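Local coordinates for protein superoxide dismutase (Methanothermobacter thermautotrophicus, PDB 1MA1) that catalyses the dismutation of superoxide to hydrogen peroxide and dioxygen, using one iron ion in each subunit of a homotetramer, at residues 129-139 against 159-169; 72-81 against 148-156. One frame throughout, in Å; residues are numbered along the deposited sequence.

Overall arrangement
Both contacts converge on the iron: contact 1 (129-139 with 159-169) supplies D167 and contact 2 (72-81 with 148-156) supplies H81, with H33 and H171 completing the protein ligands and one water bound besides. Their centres lie about 9 Å apart. They share the three-stranded antiparallel sheet, in which strand 131-138 runs between 143-150 and 164-167; W132 N lies 2.7 Å from V149 O, a probable hydrogen bond. Side chains join them too, as W169 stacks on H152. Contact 2 ties the alpha-hairpin domain to the C-terminal domain, while contact 1 lies within the latter. Both reach a second subunit.

Contact 1: residues 129-139 against 159-169; sequences GSGWAVLTYCQ and HFRILLVLDVW. With FE (Fe (III) ion), chain G.
The carboxylate of D167 lies stacked over the indole of W132, the two planes only 14° apart, with D167 CB 3.3 Å from W132 CZ3. From there D167 OD2 binds iron at 1.9 Å, joining H33, H81 and H171. With CG anti to the backbone N (chi1 -171°), the carboxylate is carried out over the W132 ring to the metal. Its other oxygen, OD1, accepts from W169 N at 2.9 Å, an Asx turn that should restrain the carboxylate's rotation. W169 is itself met on both faces: S130 CB sits over one, 3.5 Å from the centroid of the five-membered ring, and the iron-bound water lies above the other, offset toward the rim. The two indole nitrogens, though close, are both donors and go separate ways, W132 NE1 to H152 and W169 NE1 to K151 O.

Behind this shell, strands 131-138 and 164-167 pair antiparallel at 175° in the small sheet of the iron/manganese superoxide dismutase C-terminal domain. A133 and L166 form a hydrogen-bonded pair, and V168 N donates to G131 O. W132, V134, V165 and D167 share one face, where V165 CG1 presses on W132 CE3; A133, L135, L164 and L166 occupy the other, and L164 and L166 there reach helix 181-188. At L135 a classic beta bulge sets L163 and L164 against one residue, after which T136 OG1 donates to R161 O at 2.6 Å. The ring of F160 presents its edge to that hydroxyl, and its CE2 meets C138 CB at 3.6 Å. R161 NH2 reaches H159 O of the second subunit.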
loop_
_atom_site.group_PDB
_atom_site.type_symbol
_atom_site.label_atom_id
_atom_site.label_comp_id
_atom_site.label_asym_id
_atom_site.label_seq_id
_atom_site.Cartn_x
_atom_site.Cartn_y
_atom_site.Cartn_z
ATOM N N GLY A 129 4.849 -7.544 -8.158
ATOM C CA GLY A 129 6.121 -6.934 -7.812
ATOM C C GLY A 129 6.785 -7.675 -6.676
ATOM O O GLY A 129 6.590 -8.888 -6.528
ATOM N N SER A 130 7.568 -6.949 -5.875
ATOM C CA SER A 130 8.336 -7.533 -4.769
ATOM C C SER A 130 7.409 -8.115 -3.715
ATOM O O SER A 130 6.429 -7.479 -3.326
ATOM C CB SER A 130 9.195 -6.465 -4.103
ATOM O OG SER A 130 9.848 -5.664 -5.059
ATOM N N GLY A 131 7.715 -9.311 -3.230
ATOM C CA GLY A 131 7.010 -9.800 -2.063
ATOM C C GLY A 131 7.316 -11.244 -1.738
ATOM O O GLY A 131 8.293 -11.804 -2.228
ATOM N N TRP A 132 6.468 -11.845 -0.906
ATOM C CA TRP A 132 6.715 -13.163 -0.326
ATOM C C TRP A 132 5.406 -13.950 -0.303
ATOM O O TRP A 132 4.326 -13.368 -0.210
ATOM C CB TRP A 132 7.230 -13.045 1.108
ATOM C CG TRP A 132 8.423 -12.175 1.276
ATOM C CD1 TRP A 132 8.469 -10.806 1.204
ATOM C CD2 TRP A 132 9.747 -12.606 1.579
ATOM N NE1 TRP A 132 9.744 -10.363 1.447
ATOM C CE2 TRP A 132 10.552 -11.449 1.676
ATOM C CE3 TRP A 132 10.334 -13.858 1.782
ATOM C CZ2 TRP A 132 11.925 -11.509 1.965
ATOM C CZ3 TRP A 132 11.696 -13.918 2.069
ATOM C CH2 TRP A 132 12.476 -12.749 2.156
ATOM N N ALA A 133 5.510 -15.272 -0.365
ATOM C CA ALA A 133 4.491 -16.139 0.215
ATOM C C ALA A 133 4.942 -16.671 1.567
ATOM O O ALA A 133 6.080 -17.116 1.725
ATOM C CB ALA A 133 4.185 -17.296 -0.715
ATOM N N VAL A 134 4.035 -16.620 2.538
ATOM C CA VAL A 134 4.335 -16.989 3.917
ATOM C C VAL A 134 3.239 -17.878 4.479
ATOM O O VAL A 134 2.064 -17.534 4.401
ATOM C CB VAL A 134 4.453 -15.733 4.810
ATOM C CG1 VAL A 134 4.776 -16.139 6.228
ATOM C CG2 VAL A 134 5.540 -14.790 4.266
ATOM N N LEU A 135 3.619 -19.013 5.062
ATOM C CA LEU A 135 2.659 -19.837 5.795
ATOM C C LEU A 135 2.630 -19.427 7.256
ATOM O O LEU A 135 3.671 -19.155 7.849
ATOM C CB LEU A 135 3.036 -21.304 5.697
ATOM C CG LEU A 135 2.060 -22.270 6.375
ATOM C CD1 LEU A 135 0.714 -22.136 5.694
ATOM C CD2 LEU A 135 2.567 -23.716 6.266
ATOM N N THR A 136 1.438 -19.388 7.835
ATOM C CA THR A 136 1.264 -19.087 9.255
ATOM C C THR A 136 0.029 -19.815 9.814
ATOM O O THR A 136 -0.513 -20.715 9.166
ATOM C CB THR A 136 1.112 -17.571 9.479
ATOM O OG1 THR A 136 1.016 -17.303 10.883
ATOM C CG2 THR A 136 -0.140 -17.047 8.783
ATOM N N TYR A 137 -0.405 -19.445 11.015
ATOM C CA TYR A 137 -1.348 -20.268 11.775
ATOM C C TYR A 137 -2.218 -19.397 12.668
ATOM O O TYR A 137 -1.705 -18.574 13.428
ATOM C CB TYR A 137 -0.593 -21.290 12.633
ATOM C CG TYR A 137 -1.460 -22.050 13.627
ATOM C CD1 TYR A 137 -2.403 -22.970 13.192
ATOM C CD2 TYR A 137 -1.365 -21.804 15.005
ATOM C CE1 TYR A 137 -3.232 -23.619 14.090
ATOM C CE2 TYR A 137 -2.192 -22.450 15.910
ATOM C CZ TYR A 137 -3.128 -23.353 15.440
ATOM O OH TYR A 137 -4.015 -23.960 16.300
ATOM N N CYS A 138 -3.538 -19.564 12.567
ATOM C CA CYS A 138 -4.467 -18.910 13.497
ATOM C C CYS A 138 -4.858 -19.879 14.610
ATOM O O CYS A 138 -5.790 -20.652 14.480
ATOM C CB CYS A 138 -5.717 -18.416 12.758
ATOM S SG CYS A 138 -6.953 -17.546 13.778
ATOM N N GLN A 139 -4.071 -19.852 15.678
ATOM C CA GLN A 139 -4.505 -20.120 17.039
ATOM C C GLN A 139 -6.021 -20.083 17.273
ATOM O O GLN A 139 -6.621 -21.067 17.700
ATOM C CB GLN A 139 -3.755 -19.140 17.948
ATOM C CG GLN A 139 -2.995 -18.037 17.126
ATOM C CD GLN A 139 -1.798 -17.374 17.860
ATOM O OE1 GLN A 139 -1.449 -16.215 17.571
ATOM N NE2 GLN A 139 -1.158 -18.113 18.785
ATOM N N HIS A 159 0.829 -9.935 14.386
ATOM C CA HIS A 159 0.841 -10.867 15.520
ATOM C C HIS A 159 0.966 -12.342 15.097
ATOM O O HIS A 159 1.320 -13.185 15.915
ATOM C CB HIS A 159 -0.425 -10.657 16.392
ATOM C CG HIS A 159 -0.328 -11.245 17.766
ATOM N ND1 HIS A 159 -1.014 -12.380 18.142
ATOM C CD2 HIS A 159 0.382 -10.857 18.854
ATOM C CE1 HIS A 159 -0.732 -12.666 19.404
ATOM N NE2 HIS A 159 0.112 -11.759 19.858
ATOM N N PHE A 160 0.670 -12.652 13.834
ATOM C CA PHE A 160 0.810 -14.023 13.350
ATOM C C PHE A 160 2.254 -14.408 13.083
ATOM O O PHE A 160 3.034 -13.593 12.606
ATOM C CB PHE A 160 -0.015 -14.223 12.076
ATOM C CG PHE A 160 -1.475 -14.481 12.332
ATOM C CD1 PHE A 160 -2.191 -13.692 13.208
ATOM C CD2 PHE A 160 -2.130 -15.517 11.685
ATOM C CE1 PHE A 160 -3.536 -13.941 13.434
ATOM C CE2 PHE A 160 -3.465 -15.757 11.909
ATOM C CZ PHE A 160 -4.166 -14.969 12.785
ATOM N N ARG A 161 2.602 -15.655 13.383
ATOM C CA ARG A 161 4.001 -16.078 13.421
ATOM C C ARG A 161 4.398 -16.846 12.175
ATOM O O ARG A 161 3.549 -17.437 11.508
ATOM C CB ARG A 161 4.261 -16.946 14.647
ATOM C CG ARG A 161 3.705 -16.350 15.928
ATOM C CD ARG A 161 4.729 -16.360 17.040
ATOM N NE ARG A 161 5.498 -15.123 17.025
ATOM C CZ ARG A 161 6.677 -14.957 17.619
ATOM N NH1 ARG A 161 7.238 -15.962 18.281
ATOM N NH2 ARG A 161 7.300 -13.782 17.541
ATOM N N ILE A 162 5.690 -16.835 11.851
ATOM C CA ILE A 162 6.137 -17.381 10.570
ATOM C C ILE A 162 6.450 -18.875 10.658
ATOM O O ILE A 162 7.178 -19.321 11.545
ATOM C CB ILE A 162 7.394 -16.640 10.045
ATOM C CG1 ILE A 162 7.106 -15.154 9.863
ATOM C CG2 ILE A 162 7.820 -17.229 8.709
ATOM C CD1 ILE A 162 8.328 -14.364 9.456
ATOM N N LEU A 163 5.906 -19.643 9.726
ATOM C CA LEU A 163 6.245 -21.057 9.611
ATOM C C LEU A 163 7.139 -21.345 8.407
ATOM O O LEU A 163 8.175 -22.006 8.528
ATOM C CB LEU A 163 4.970 -21.892 9.506
ATOM C CG LEU A 163 4.075 -21.845 10.735
ATOM C CD1 LEU A 163 2.841 -22.691 10.526
ATOM C CD2 LEU A 163 4.884 -22.317 11.935
ATOM N N LEU A 164 6.723 -20.843 7.248
ATOM C CA LEU A 164 7.385 -21.122 5.980
ATOM C C LEU A 164 7.396 -19.833 5.171
ATOM O O LEU A 164 6.408 -19.090 5.166
ATOM C CB LEU A 164 6.594 -22.170 5.197
ATOM C CG LEU A 164 7.330 -23.114 4.247
ATOM C CD1 LEU A 164 6.375 -23.445 3.109
ATOM C CD2 LEU A 164 8.596 -22.499 3.710
ATOM N N VAL A 165 8.489 -19.577 4.465
ATOM C CA VAL A 165 8.652 -18.315 3.772
ATOM C C VAL A 165 9.317 -18.537 2.413
ATOM O O VAL A 165 10.270 -19.306 2.293
ATOM C CB VAL A 165 9.499 -17.345 4.657
ATOM C CG1 VAL A 165 10.474 -16.569 3.823
ATOM C CG2 VAL A 165 8.585 -16.384 5.399
ATOM N N LEU A 166 8.814 -17.868 1.388
ATOM C CA LEU A 166 9.416 -17.948 0.063
ATOM C C LEU A 166 9.610 -16.556 -0.569
ATOM O O LEU A 166 8.634 -15.887 -0.910
ATOM C CB LEU A 166 8.525 -18.817 -0.838
ATOM C CG LEU A 166 8.883 -18.836 -2.314
ATOM C CD1 LEU A 166 10.346 -19.226 -2.474
ATOM C CD2 LEU A 166 7.948 -19.783 -3.043
ATOM N N ASP A 167 10.864 -16.122 -0.715
ATOM C CA ASP A 167 11.142 -14.799 -1.267
ATOM C C ASP A 167 10.801 -14.827 -2.751
ATOM O O ASP A 167 11.150 -15.766 -3.464
ATOM C CB ASP A 167 12.620 -14.404 -1.043
ATOM C CG ASP A 167 12.909 -12.940 -1.405
ATOM O OD1 ASP A 167 11.974 -12.278 -1.885
ATOM O OD2 ASP A 167 14.064 -12.441 -1.231
ATOM N N VAL A 168 10.122 -13.792 -3.221
ATOM C CA VAL A 168 9.780 -13.737 -4.620
ATOM C C VAL A 168 9.997 -12.321 -5.179
ATOM O O VAL A 168 9.587 -12.006 -6.308
ATOM C CB VAL A 168 8.317 -14.239 -4.792
ATOM C CG1 VAL A 168 7.315 -13.080 -4.704
ATOM C CG2 VAL A 168 8.198 -15.036 -6.067
ATOM N N TRP A 169 10.649 -11.470 -4.383
ATOM C CA TRP A 169 11.424 -10.351 -4.928
ATOM C C TRP A 169 12.232 -10.810 -6.146
ATOM O O TRP A 169 12.769 -11.916 -6.167
ATOM C CB TRP A 169 12.405 -9.786 -3.888
ATOM C CG TRP A 169 11.783 -8.945 -2.815
ATOM C CD1 TRP A 169 10.882 -9.345 -1.870
ATOM C CD2 TRP A 169 12.029 -7.554 -2.568
ATOM N NE1 TRP A 169 10.549 -8.300 -1.060
ATOM C CE2 TRP A 169 11.240 -7.184 -1.460
ATOM C CE3 TRP A 169 12.844 -6.586 -3.176
ATOM C CZ2 TRP A 169 11.239 -5.876 -0.943
ATOM C CZ3 TRP A 169 12.842 -5.289 -2.660
ATOM C CH2 TRP A 169 12.044 -4.951 -1.558
HETATM FE FE FE G . 15.274 -10.982 -0.907
HETATM O O HOH W 1 0.680 -17.129 14.408
HETATM O O HOH W 2 13.926 -9.682 -0.503
#

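Contact 2: residues 72-81 against 148-156; sequences SFHVGGYVLH and QVEKHNVNV. With FE (Fe (III) ion), chain G.
H152 lays its imidazole on the backbone of G77, joining helix 64-86 of the alpha-hairpin domain to the turn after strand 143-150 of the C-terminal domain, the two-domain build of iron/manganese superoxide dismutases. Its CB comes first, 3.2 Å from G77 N, and packs against G76 C; neither glycine puts a side chain in the way. Near CB, L80 CD1 lies at the edge of the ring, 3.8 Å from H152 O. CG, anti to the carbonyl carbon (chi1 -56°), then carries the ring across the helix, and G77 CA sits over one face, 3.3 Å from the ring centroid in a CH-pi contact. On one flank, CD2 meets F73 O and the face of the F73 ring, with F73 CE1 3.7 Å away; the two ring planes are 40° apart. ND1 is hydrogen-bonded with W132 NE1, and NE2 packs against G77 CA and W169 CZ2. At the tip, CE1 approaches H81 CE1 at the edge of the H81 ring; the iron-bound water lies in the H152 ring plane, at its edge.

H81 binds iron through NE2 at 2.1 Å. Its ND1 is anchored on G77 O, which also accepts H81 N and probably fixes the orientation of the metal ligand. At the N-terminal end of helix segment 72-81, S72 OG, also hydrogen-bonded with K69 O, accepts from N153 ND2 at 3.0 Å, 18° out of the amide plane.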
loop_
_atom_site.group_PDB
_atom_site.type_symbol
_atom_site.label_atom_id
_atom_site.label_comp_id
_atom_site.label_asym_id
_atom_site.label_seq_id
_atom_site.Cartn_x
_atom_site.Cartn_y
_atom_site.Cartn_z
ATOM N N SER A 72 9.509 -0.533 9.451
ATOM C CA SER A 72 8.763 -1.767 9.247
ATOM C C SER A 72 9.266 -2.449 7.972
ATOM O O SER A 72 9.281 -3.682 7.874
ATOM C CB SER A 72 7.253 -1.479 9.148
ATOM O OG SER A 72 6.946 -0.729 7.985
ATOM N N PHE A 73 9.680 -1.637 6.999
ATOM C CA PHE A 73 10.203 -2.142 5.736
ATOM C C PHE A 73 11.490 -2.940 5.957
ATOM O O PHE A 73 11.596 -4.080 5.524
ATOM C CB PHE A 73 10.475 -0.976 4.789
ATOM C CG PHE A 73 11.146 -1.379 3.508
ATOM C CD1 PHE A 73 10.456 -2.103 2.554
ATOM C CD2 PHE A 73 12.487 -1.064 3.273
ATOM C CE1 PHE A 73 11.078 -2.516 1.390
ATOM C CE2 PHE A 73 13.123 -1.474 2.099
ATOM C CZ PHE A 73 12.410 -2.204 1.158
ATOM N N HIS A 74 12.462 -2.342 6.635
ATOM C CA HIS A 74 13.775 -2.947 6.780
ATOM C C HIS A 74 13.804 -4.080 7.762
ATOM O O HIS A 74 14.497 -5.067 7.549
ATOM C CB HIS A 74 14.810 -1.905 7.202
ATOM C CG HIS A 74 15.313 -1.087 6.066
ATOM N ND1 HIS A 74 15.301 0.289 6.080
ATOM C CD2 HIS A 74 15.794 -1.454 4.855
ATOM C CE1 HIS A 74 15.749 0.739 4.923
ATOM N NE2 HIS A 74 16.055 -0.299 4.164
ATOM N N VAL A 75 13.073 -3.937 8.855
ATOM C CA VAL A 75 13.058 -4.989 9.865
ATOM C C VAL A 75 12.284 -6.196 9.323
ATOM O O VAL A 75 12.671 -7.358 9.543
ATOM C CB VAL A 75 12.430 -4.493 11.182
ATOM C CG1 VAL A 75 12.260 -5.646 12.141
ATOM C CG2 VAL A 75 13.320 -3.411 11.805
ATOM N N GLY A 76 11.214 -5.900 8.583
ATOM C CA GLY A 76 10.539 -6.920 7.805
ATOM C C GLY A 76 11.442 -7.631 6.816
ATOM O O GLY A 76 11.465 -8.869 6.761
ATOM N N GLY A 77 12.184 -6.850 6.038
ATOM C CA GLY A 77 13.260 -7.402 5.245
ATOM C C GLY A 77 14.194 -8.300 6.031
ATOM O O GLY A 77 14.440 -9.442 5.637
ATOM N N TYR A 78 14.718 -7.793 7.143
ATOM C CA TYR A 78 15.625 -8.574 7.965
ATOM C C TYR A 78 14.991 -9.880 8.455
ATOM O O TYR A 78 15.598 -10.948 8.342
ATOM C CB TYR A 78 16.066 -7.770 9.178
ATOM C CG TYR A 78 16.852 -8.591 10.175
ATOM C CD1 TYR A 78 18.220 -8.775 10.027
ATOM C CD2 TYR A 78 16.212 -9.209 11.250
ATOM C CE1 TYR A 78 18.936 -9.547 10.919
ATOM C CE2 TYR A 78 16.916 -9.985 12.143
ATOM C CZ TYR A 78 18.276 -10.154 11.974
ATOM O OH TYR A 78 18.965 -10.941 12.864
ATOM N N VAL A 79 13.791 -9.778 9.024
ATOM C CA VAL A 79 13.120 -10.930 9.622
ATOM C C VAL A 79 12.763 -11.999 8.591
ATOM O O VAL A 79 13.020 -13.172 8.817
ATOM C CB VAL A 79 11.815 -10.521 10.355
ATOM C CG1 VAL A 79 11.106 -11.754 10.850
ATOM C CG2 VAL A 79 12.123 -9.620 11.529
ATOM N N LEU A 80 12.181 -11.598 7.469
ATOM C CA LEU A 80 11.792 -12.560 6.433
ATOM C C LEU A 80 12.973 -13.298 5.787
ATOM O O LEU A 80 12.878 -14.509 5.530
ATOM C CB LEU A 80 10.963 -11.867 5.335
ATOM C CG LEU A 80 9.558 -11.445 5.761
ATOM C CD1 LEU A 80 8.879 -10.607 4.719
ATOM C CD2 LEU A 80 8.758 -12.686 6.032
ATOM N N HIS A 81 14.078 -12.583 5.522
ATOM C CA HIS A 81 15.253 -13.250 4.958
ATOM C C HIS A 81 15.790 -14.228 6.001
ATOM O O HIS A 81 16.217 -15.329 5.663
ATOM C CB HIS A 81 16.347 -12.248 4.513
ATOM C CG HIS A 81 16.063 -11.575 3.196
ATOM N ND1 HIS A 81 15.239 -10.478 3.092
ATOM C CD2 HIS A 81 16.519 -11.812 1.934
ATOM C CE1 HIS A 81 15.204 -10.063 1.834
ATOM N NE2 HIS A 81 15.974 -10.854 1.107
ATOM N N GLN A 148 0.096 -13.323 1.445
ATOM C CA GLN A 148 0.938 -12.840 0.358
ATOM C C GLN A 148 1.436 -11.463 0.721
ATOM O O GLN A 148 0.682 -10.512 0.668
ATOM C CB GLN A 148 0.150 -12.769 -0.941
ATOM C CG GLN A 148 0.996 -12.426 -2.128
ATOM C CD GLN A 148 0.171 -12.086 -3.331
ATOM O OE1 GLN A 148 -0.422 -11.001 -3.408
ATOM N NE2 GLN A 148 0.108 -13.017 -4.285
ATOM N N VAL A 149 2.704 -11.368 1.105
ATOM C CA VAL A 149 3.276 -10.120 1.568
ATOM C C VAL A 149 3.865 -9.358 0.395
ATOM O O VAL A 149 4.695 -9.898 -0.325
ATOM C CB VAL A 149 4.397 -10.364 2.548
ATOM C CG1 VAL A 149 4.978 -9.010 2.990
ATOM C CG2 VAL A 149 3.877 -11.216 3.717
ATOM N N GLU A 150 3.439 -8.111 0.201
ATOM C CA GLU A 150 4.096 -7.221 -0.739
ATOM C C GLU A 150 5.202 -6.487 -0.038
ATOM O O GLU A 150 5.110 -6.254 1.172
ATOM C CB GLU A 150 3.107 -6.224 -1.326
ATOM C CG GLU A 150 2.074 -6.919 -2.186
ATOM C CD GLU A 150 1.275 -5.969 -3.051
ATOM O OE1 GLU A 150 1.183 -4.787 -2.696
ATOM O OE2 GLU A 150 0.721 -6.411 -4.077
ATOM N N LYS A 151 6.253 -6.133 -0.779
ATOM C CA LYS A 151 7.496 -5.700 -0.159
ATOM C C LYS A 151 7.902 -6.602 1.022
ATOM O O LYS A 151 8.010 -7.812 0.858
ATOM C CB LYS A 151 7.341 -4.253 0.302
ATOM C CG LYS A 151 7.284 -3.296 -0.853
ATOM C CD LYS A 151 6.588 -2.008 -0.494
ATOM C CE LYS A 151 7.365 -1.172 0.492
ATOM N NZ LYS A 151 6.656 0.112 0.778
ATOM N N HIS A 152 8.140 -6.037 2.199
ATOM C CA HIS A 152 8.404 -6.896 3.349
ATOM C C HIS A 152 7.371 -6.716 4.470
ATOM O O HIS A 152 7.605 -7.186 5.586
ATOM C CB HIS A 152 9.794 -6.647 3.969
ATOM C CG HIS A 152 10.949 -6.775 3.018
ATOM N ND1 HIS A 152 11.231 -7.940 2.342
ATOM C CD2 HIS A 152 11.924 -5.894 2.680
ATOM C CE1 HIS A 152 12.331 -7.775 1.626
ATOM N NE2 HIS A 152 12.770 -6.546 1.814
ATOM N N ASN A 153 6.255 -6.029 4.198
ATOM C CA ASN A 153 5.489 -5.415 5.277
ATOM C C ASN A 153 4.098 -4.956 4.855
ATOM O O ASN A 153 3.447 -4.190 5.559
ATOM C CB ASN A 153 6.277 -4.234 5.858
ATOM C CG ASN A 153 6.531 -3.142 4.833
ATOM O OD1 ASN A 153 6.762 -3.407 3.642
ATOM N ND2 ASN A 153 6.507 -1.909 5.295
ATOM N N VAL A 154 3.641 -5.429 3.702
ATOM C CA VAL A 154 2.311 -5.069 3.223
ATOM C C VAL A 154 1.392 -6.280 3.041
ATOM O O VAL A 154 1.791 -7.310 2.513
ATOM C CB VAL A 154 2.404 -4.272 1.877
ATOM C CG1 VAL A 154 0.988 -4.030 1.269
ATOM C CG2 VAL A 154 3.128 -2.948 2.134
ATOM N N ASN A 155 0.152 -6.136 3.489
ATOM C CA ASN A 155 -0.792 -7.244 3.582
ATOM C C ASN A 155 -0.271 -8.347 4.485
ATOM O O ASN A 155 -0.337 -9.527 4.146
ATOM C CB ASN A 155 -1.096 -7.812 2.195
ATOM C CG ASN A 155 -1.539 -6.747 1.216
ATOM O OD1 ASN A 155 -2.345 -5.867 1.552
ATOM N ND2 ASN A 155 -1.035 -6.824 -0.002
ATOM N N VAL A 156 0.236 -7.968 5.648
ATOM C CA VAL A 156 0.525 -8.968 6.659
ATOM C C VAL A 156 -0.364 -8.827 7.897
ATOM O O VAL A 156 -0.704 -7.715 8.315
ATOM C CB VAL A 156 2.036 -8.955 7.037
ATOM C CG1 VAL A 156 2.723 -7.829 6.300
ATOM C CG2 VAL A 156 2.226 -8.888 8.574
HETATM FE FE FE G . 15.274 -10.982 -0.907
HETATM O O HOH W 2 13.926 -9.682 -0.503
#